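Local structure of 4-amino-4-deoxy-L-arabinose transferase or related glycosyltransferases of PMT family (Cupriavidus metallidurans, 5EZM) at residues A474-P479 with A572-P577; M51-G56 with P494-H499. The protein probably transfers 4-amino-4-deoxy-L-arabinose to lipid A, as a zinc-binding membrane glycosyltransferase of the GT-C fold. One frame throughout, in Å; residues are numbered along the deposited sequence.

Contact 1: A474-P479 with A572-P577; sequences AQKLTP and ASLAGP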
ATOM      1  N   ALA A 474      20.086  11.967  17.672  1.00 69.25           N
ATOM      2  CA  ALA A 474      19.567  11.417  18.919  1.00 72.09           C
ATOM      3  C   ALA A 474      20.560  11.525  20.067  1.00 79.29           C
ATOM      4  O   ALA A 474      20.147  11.462  21.229  1.00 82.58           O
ATOM      5  CB  ALA A 474      19.168   9.955  18.718  1.00 70.38           C
ATOM      6  N   GLN A 475      21.853  11.683  19.771  1.00 82.06           N
ATOM      7  CA  GLN A 475      22.843  11.800  20.837  1.00 87.59           C
ATOM      8  C   GLN A 475      22.586  13.023  21.707  1.00 85.88           C
ATOM      9  O   GLN A 475      22.842  12.989  22.918  1.00 89.33           O
ATOM     10  CB  GLN A 475      24.251  11.851  20.240  1.00 94.01           C
ATOM     11  CG  GLN A 475      25.371  11.797  21.275  1.00103.80           C
ATOM     12  CD  GLN A 475      26.745  12.030  20.672  1.00109.26           C
ATOM     13  OE1 GLN A 475      26.902  12.066  19.451  1.00110.29           O
ATOM     14  NE2 GLN A 475      27.747  12.197  21.529  1.00112.58           N
ATOM     15  N   LYS A 476      22.066  14.103  21.121  1.00 80.77           N
ATOM     16  CA  LYS A 476      21.814  15.336  21.850  1.00 80.83           C
ATOM     17  C   LYS A 476      20.343  15.708  21.963  1.00 78.13           C
ATOM     18  O   LYS A 476      20.010  16.576  22.778  1.00 80.79           O
ATOM     19  CB  LYS A 476      22.571  16.504  21.200  1.00 82.35           C
ATOM     20  CG  LYS A 476      24.078  16.394  21.317  1.00 88.11           C
ATOM     21  CD  LYS A 476      24.510  16.368  22.776  1.00 93.22           C
ATOM     22  CE  LYS A 476      26.021  16.259  22.905  1.00 98.24           C
ATOM     23  NZ  LYS A 476      26.551  15.017  22.269  1.00100.00           N
ATOM     24  N   LEU A 477      19.457  15.089  21.186  1.00 73.49           N
ATOM     25  CA  LEU A 477      18.035  15.404  21.230  1.00 68.56           C
ATOM     26  C   LEU A 477      17.346  14.581  22.313  1.00 70.98           C
ATOM     27  O   LEU A 477      17.512  13.359  22.377  1.00 75.63           O
ATOM     28  CB  LEU A 477      17.382  15.143  19.872  1.00 62.78           C
ATOM     29  CG  LEU A 477      15.877  15.407  19.769  1.00 58.10           C
ATOM     30  CD1 LEU A 477      15.572  16.882  19.983  1.00 55.21           C
ATOM     31  CD2 LEU A 477      15.324  14.929  18.428  1.00 53.99           C
ATOM     32  N   THR A 478      16.571  15.255  23.155  1.00 68.18           N
ATOM     33  CA  THR A 478      15.808  14.647  24.231  1.00 70.07           C
ATOM     34  C   THR A 478      14.314  14.713  23.929  1.00 70.25           C
ATOM     35  O   THR A 478      13.872  15.526  23.110  1.00 68.94           O
ATOM     36  CB  THR A 478      16.097  15.360  25.558  1.00 73.96           C
ATOM     37  OG1 THR A 478      15.524  16.673  25.527  1.00 74.11           O
ATOM     38  CG2 THR A 478      17.595  15.476  25.781  1.00 76.54           C
ATOM     39  N   PRO A 479      13.499  13.861  24.565  1.00 71.43           N
ATOM     40  CA  PRO A 479      12.054  13.903  24.284  1.00 71.03           C
ATOM     41  C   PRO A 479      11.380  15.189  24.731  1.00 76.01           C
ATOM     42  O   PRO A 479      10.389  15.596  24.112  1.00 76.98           O
ATOM     43  CB  PRO A 479      11.509  12.682  25.042  1.00 70.37           C
ATOM     44  CG  PRO A 479      12.548  12.358  26.051  1.00 73.90           C
ATOM     45  CD  PRO A 479      13.855  12.719  25.424  1.00 73.49           C
ATOM     46  N   ALA A 572      25.156  26.179  20.797  1.00 84.39           N
ATOM     47  CA  ALA A 572      26.320  25.556  20.176  1.00 84.85           C
ATOM     48  C   ALA A 572      26.638  24.197  20.790  1.00 87.61           C
ATOM     49  O   ALA A 572      27.214  23.335  20.116  1.00 88.94           O
ATOM     50  CB  ALA A 572      27.529  26.485  20.282  1.00 86.55           C
ATOM     51  N   SER A 573      26.267  23.980  22.053  1.00 88.53           N
ATOM     52  CA  SER A 573      26.598  22.738  22.743  1.00 89.40           C
ATOM     53  C   SER A 573      25.781  21.542  22.259  1.00 86.65           C
ATOM     54  O   SER A 573      26.045  20.418  22.706  1.00 88.63           O
ATOM     55  CB  SER A 573      26.416  22.919  24.250  1.00 91.85           C
ATOM     56  OG  SER A 573      25.124  23.416  24.548  1.00 90.79           O
ATOM     57  N   LEU A 574      24.810  21.735  21.370  1.00 82.08           N
ATOM     58  CA  LEU A 574      24.033  20.632  20.821  1.00 79.68           C
ATOM     59  C   LEU A 574      24.490  20.236  19.420  1.00 77.52           C
ATOM     60  O   LEU A 574      23.725  19.605  18.681  1.00 76.31           O
ATOM     61  CB  LEU A 574      22.544  20.983  20.812  1.00 76.73           C
ATOM     62  CG  LEU A 574      21.826  21.007  22.163  1.00 78.16           C
ATOM     63  CD1 LEU A 574      20.363  21.374  21.985  1.00 75.62           C
ATOM     64  CD2 LEU A 574      21.958  19.670  22.870  1.00 80.44           C
ATOM     65  N   ALA A 575      25.718  20.587  19.043  1.00 75.62           N
ATOM     66  CA  ALA A 575      26.226  20.286  17.714  1.00 71.79           C
ATOM     67  C   ALA A 575      27.740  20.129  17.783  1.00 74.06           C
ATOM     68  O   ALA A 575      28.369  20.427  18.801  1.00 79.87           O
ATOM     69  CB  ALA A 575      25.833  21.375  16.710  1.00 69.80           C
ATOM     70  N   GLY A 576      28.321  19.647  16.686  1.00 70.62           N
ATOM     71  CA  GLY A 576      29.755  19.527  16.577  1.00 72.02           C
ATOM     72  C   GLY A 576      30.423  20.884  16.479  1.00 74.57           C
ATOM     73  O   GLY A 576      29.767  21.904  16.239  1.00 76.20           O
ATOM     74  N   PRO A 577      31.741  20.926  16.667  1.00 77.83           N
ATOM     75  CA  PRO A 577      32.450  22.213  16.616  1.00 82.03           C
ATOM     76  C   PRO A 577      32.333  22.865  15.244  1.00 81.37           C
ATOM     77  O   PRO A 577      32.465  22.208  14.209  1.00 79.65           O
ATOM     78  CB  PRO A 577      33.900  21.837  16.949  1.00 87.63           C
ATOM     79  CG  PRO A 577      33.994  20.360  16.708  1.00 76.44           C
ATOM     80  CD  PRO A 577      32.637  19.809  17.010  1.00 81.16           C
TER
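Lys476 and Leu574 both hold CG anti to the carbonyl carbon, with chi1 at -67° for the lysine and -72° for the leucine, and this sets their side chains across each other. In Leu574 the CD1 branch then continues the chain outward, while CD2 is the methyl presented to 474-479. That methyl rests against Lys476 CB at 3.6 Å, and Lys476 O lies 3.7 Å from the same Leu574 CD2. One branch therefore does the touching, against CB and the backbone carbonyl oxygen of Lys476. The two side chains cross obliquely. Lys476 leaves its backbone toward Leu574, but it bends at chi2 (-60°) and again at chi4, so the chain curls past the leucine and the amino end heads away from 572-577. On the way, Lys476 CE passes Ser573 O at 4.2 Å, a loose van der Waals approach. The backbones come nearest at these same two residues, with Lys476 CA 5.8 Å from Leu574 CA. The join is mainly apolar, a leucine methyl on the aliphatic lysine chain, with 135 Å² buried in all. On the 572-577 side, a weak backbone bond from Ala575 N to Ala572 O (3.3 Å) spans the turn that carries Leu574. Lys476 also lies on Met539, and Leu574 on Met481. One loop runs toward strand 483-486 and the other leaves strand 566-569; between these two strands lies 539-542, parallel to the first and antiparallel to the second. The contact joins loops at one end of the mixed five-stranded sheet, order 2-1-3-5-4, of the C-terminal alpha/beta domain.

Contact 2: M51-G56 with P494-H499; sequences MRHLVG and PFYLRH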
ATOM      1  N   MET A  51      14.027  -5.145   5.004  1.00 66.78           N
ATOM      2  CA  MET A  51      15.268  -4.915   4.277  1.00 66.87           C
ATOM      3  C   MET A  51      15.297  -3.567   3.567  1.00 66.21           C
ATOM      4  O   MET A  51      16.209  -3.318   2.769  1.00 68.91           O
ATOM      5  CB  MET A  51      15.520  -6.057   3.286  1.00 65.23           C
ATOM      6  CG  MET A  51      15.722  -7.395   3.988  1.00 65.38           C
ATOM      7  SD  MET A  51      16.646  -8.615   3.041  1.00 68.08           S
ATOM      8  CE  MET A  51      15.362  -9.301   2.010  1.00 67.75           C
ATOM      9  N   ARG A  52      14.341  -2.686   3.846  1.00 61.96           N
ATOM     10  CA  ARG A  52      14.348  -1.337   3.306  1.00 59.58           C
ATOM     11  C   ARG A  52      13.996  -0.358   4.415  1.00 59.92           C
ATOM     12  O   ARG A  52      13.171  -0.663   5.281  1.00 62.65           O
ATOM     13  CB  ARG A  52      13.352  -1.177   2.149  1.00 57.64           C
ATOM     14  CG  ARG A  52      13.539  -2.150   0.998  1.00 57.53           C
ATOM     15  CD  ARG A  52      12.508  -1.906  -0.099  1.00 58.54           C
ATOM     16  NE  ARG A  52      11.137  -2.063   0.379  1.00 60.90           N
ATOM     17  CZ  ARG A  52      10.326  -1.053   0.686  1.00 63.31           C
ATOM     18  NH1 ARG A  52      10.744   0.200   0.563  1.00 64.00           N
ATOM     19  NH2 ARG A  52       9.094  -1.295   1.117  1.00 63.61           N
ATOM     20  N   HIS A  53      14.627   0.812   4.392  1.00 56.54           N
ATOM     21  CA  HIS A  53      14.193   1.883   5.271  1.00 53.67           C
ATOM     22  C   HIS A  53      12.863   2.445   4.784  1.00 54.67           C
ATOM     23  O   HIS A  53      12.470   2.268   3.628  1.00 55.72           O
ATOM     24  CB  HIS A  53      15.246   2.985   5.341  1.00 52.70           C
ATOM     25  CG  HIS A  53      16.478   2.591   6.091  1.00 53.19           C
ATOM     26  ND1 HIS A  53      17.610   2.112   5.465  1.00 54.54           N
ATOM     27  CD2 HIS A  53      16.754   2.592   7.415  1.00 53.27           C
ATOM     28  CE1 HIS A  53      18.531   1.842   6.372  1.00 54.38           C
ATOM     29  NE2 HIS A  53      18.035   2.122   7.565  1.00 54.53           N
ATOM     30  N   LEU A  54      12.164   3.130   5.687  1.00 55.67           N
ATOM     31  CA  LEU A  54      10.823   3.616   5.386  1.00 55.98           C
ATOM     32  C   LEU A  54      10.872   4.714   4.331  1.00 57.07           C
ATOM     33  O   LEU A  54      11.672   5.651   4.426  1.00 57.66           O
ATOM     34  CB  LEU A  54      10.145   4.131   6.654  1.00 54.67           C
ATOM     35  CG  LEU A  54       9.863   3.090   7.737  1.00 53.71           C
ATOM     36  CD1 LEU A  54       9.121   3.725   8.895  1.00 51.53           C
ATOM     37  CD2 LEU A  54       9.077   1.920   7.168  1.00 53.66           C
ATOM     38  N   VAL A  55      10.012   4.594   3.327  1.00 56.86           N
ATOM     39  CA  VAL A  55       9.972   5.512   2.197  1.00 56.74           C
ATOM     40  C   VAL A  55       8.814   6.478   2.415  1.00 58.35           C
ATOM     41  O   VAL A  55       7.645   6.074   2.419  1.00 59.63           O
ATOM     42  CB  VAL A  55       9.835   4.757   0.868  1.00 52.13           C
ATOM     43  CG1 VAL A  55       9.553   5.723  -0.277  1.00 49.43           C
ATOM     44  CG2 VAL A  55      11.093   3.943   0.595  1.00 50.84           C
ATOM     45  N   GLY A  56       9.131   7.756   2.598  1.00 57.13           N
ATOM     46  CA  GLY A  56       8.108   8.775   2.747  1.00 57.55           C
ATOM     47  C   GLY A  56       7.429   9.110   1.434  1.00 60.33           C
ATOM     48  O   GLY A  56       7.979   8.847   0.365  1.00 63.21           O
ATOM     49  N   PRO A 494      11.177  11.840  11.979  1.00 54.05           N
ATOM     50  CA  PRO A 494      10.592  11.769  13.330  1.00 54.90           C
ATOM     51  C   PRO A 494      10.333  10.348  13.800  1.00 59.78           C
ATOM     52  O   PRO A 494      10.506  10.064  14.992  1.00 65.13           O
ATOM     53  CB  PRO A 494       9.293  12.582  13.200  1.00 52.18           C
ATOM     54  CG  PRO A 494       9.081  12.782  11.747  1.00 50.89           C
ATOM     55  CD  PRO A 494      10.425  12.766  11.116  1.00 51.12           C
ATOM     56  N   PHE A 495       9.937   9.440  12.901  1.00 56.83           N
ATOM     57  CA  PHE A 495       9.760   8.046  13.297  1.00 52.23           C
ATOM     58  C   PHE A 495      11.069   7.451  13.790  1.00 52.48           C
ATOM     59  O   PHE A 495      11.116   6.820  14.852  1.00 51.98           O
ATOM     60  CB  PHE A 495       9.214   7.219  12.132  1.00 50.33           C
ATOM     61  CG  PHE A 495       9.126   5.739  12.426  1.00 49.50           C
ATOM     62  CD1 PHE A 495       8.030   5.214  13.097  1.00 51.30           C
ATOM     63  CD2 PHE A 495      10.136   4.873  12.032  1.00 49.50           C
ATOM     64  CE1 PHE A 495       7.945   3.851  13.366  1.00 53.59           C
ATOM     65  CE2 PHE A 495      10.058   3.511  12.297  1.00 51.13           C
ATOM     66  CZ  PHE A 495       8.963   2.999  12.964  1.00 52.54           C
ATOM     67  N   TYR A 496      12.147   7.637  13.024  1.00 55.42           N
ATOM     68  CA  TYR A 496      13.431   7.068  13.421  1.00 57.33           C
ATOM     69  C   TYR A 496      13.972   7.718  14.686  1.00 59.75           C
ATOM     70  O   TYR A 496      14.735   7.086  15.426  1.00 63.57           O
ATOM     71  CB  TYR A 496      14.438   7.184  12.279  1.00 52.33           C
ATOM     72  CG  TYR A 496      14.206   6.152  11.207  1.00 52.48           C
ATOM     73  CD1 TYR A 496      14.584   4.831  11.401  1.00 52.72           C
ATOM     74  CD2 TYR A 496      13.596   6.491  10.003  1.00 53.52           C
ATOM     75  CE1 TYR A 496      14.368   3.876  10.429  1.00 52.86           C
ATOM     76  CE2 TYR A 496      13.376   5.538   9.021  1.00 52.87           C
ATOM     77  CZ  TYR A 496      13.764   4.233   9.244  1.00 53.08           C
ATOM     78  OH  TYR A 496      13.551   3.280   8.280  1.00 57.24           O
ATOM     79  N   LEU A 497      13.584   8.964  14.963  1.00 56.93           N
ATOM     80  CA  LEU A 497      13.995   9.609  16.203  1.00 57.35           C
ATOM     81  C   LEU A 497      13.102   9.255  17.384  1.00 60.79           C
ATOM     82  O   LEU A 497      13.467   9.565  18.523  1.00 62.97           O
ATOM     83  CB  LEU A 497      14.019  11.129  16.022  1.00 52.45           C
ATOM     84  CG  LEU A 497      15.144  11.659  15.137  1.00 51.16           C
ATOM     85  CD1 LEU A 497      14.967  13.142  14.887  1.00 49.83           C
ATOM     86  CD2 LEU A 497      16.494  11.374  15.771  1.00 51.19           C
ATOM     87  N   ARG A 498      11.962   8.604  17.141  1.00 60.64           N
ATOM     88  CA  ARG A 498      10.938   8.392  18.162  1.00 60.07           C
ATOM     89  C   ARG A 498      10.578   9.718  18.826  1.00 59.50           C
ATOM     90  O   ARG A 498      10.505   9.836  20.052  1.00 64.09           O
ATOM     91  CB  ARG A 498      11.391   7.359  19.200  1.00 63.13           C
ATOM     92  CG  ARG A 498      12.112   6.137  18.638  1.00 66.29           C
ATOM     93  CD  ARG A 498      11.165   5.212  17.906  1.00 69.90           C
ATOM     94  NE  ARG A 498      11.722   3.871  17.717  1.00 76.07           N
ATOM     95  CZ  ARG A 498      12.251   3.425  16.580  1.00 74.74           C
ATOM     96  NH1 ARG A 498      12.302   4.214  15.514  1.00 74.94           N
ATOM     97  NH2 ARG A 498      12.725   2.187  16.506  1.00 71.62           N
ATOM     98  N   HIS A 499      10.366  10.738  17.993  1.00 57.42           N
ATOM     99  CA  HIS A 499      10.203  12.106  18.470  1.00 59.08           C
ATOM    100  C   HIS A 499       9.389  12.929  17.476  1.00 59.91           C
ATOM    101  O   HIS A 499       9.783  13.059  16.310  1.00 60.45           O
ATOM    102  CB  HIS A 499      11.573  12.741  18.702  1.00 58.31           C
ATOM    103  CG  HIS A 499      11.529  14.026  19.465  1.00 60.35           C
ATOM    104  ND1 HIS A 499      11.005  15.186  18.939  1.00 60.02           N
ATOM    105  CD2 HIS A 499      11.959  14.339  20.712  1.00 62.80           C
ATOM    106  CE1 HIS A 499      11.106  16.155  19.830  1.00 61.72           C
ATOM    107  NE2 HIS A 499      11.682  15.668  20.915  1.00 62.11           N
TER
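The helix 493-497 that carries Phe495 and Tyr496, closed by a Schellman motif, faces the loop residues His53 and Leu54 that follow helix 31-47. Tyr496 reaches across with its hydroxyl: Leu54 N donates to Tyr496 OH at 2.9 Å, nearly straight at 167°, from near the plane of the phenol ring. The same oxygen is hydrogen-bonded to Glu107 OE2 and sits at the edge of the His53 imidazole, 3.4 Å from His53 CD2. Beside it, Leu54 CD1 lies over one face of Phe495, 3.9 Å from the ring centroid. Phe495 turns that face to the loop with CG anti to its backbone N (chi1 175°). At the end of the helix, Phe495 O accepts hydrogen bonds from both Arg498 N and Arg498 NH1, from opposite faces of its carbonyl plane, while His499 N is hydrogen-bonded to Pro494 O. A phenylalanine at Tyr496 would probably leave Leu54 N without its acceptor and Glu107 without this partner. His53 ND1 is hydrogen-bonded to Glu458 OE2. Helix 58-72 meets Leu54 and Phe495 through Ala63, and helix 458-465 meets His53 and Tyr496 through Ser465.

In the fold
Contact 1 lies at the surface, its centre about 36 Å from the centre of the chain, and joins two loops at the same end of the five-stranded sheet. Contact 2 is partly buried, its centre about 16 Å from the centre of the chain, and ties helix 493-497 to the loop between the helices 31-47 and 58-72. Their chemistry differs accordingly: the outer contact is van der Waals alone, while the inner one adds hydrogen bonding and aromatic packing. The centres of the two are about 20 Å apart, yet they adjoin, for Leu477 of 474-479 packs on Leu497 and His499 of 494-499. Leu477 thus touches both the sheet, at Met539, and the end of the helix of contact 2.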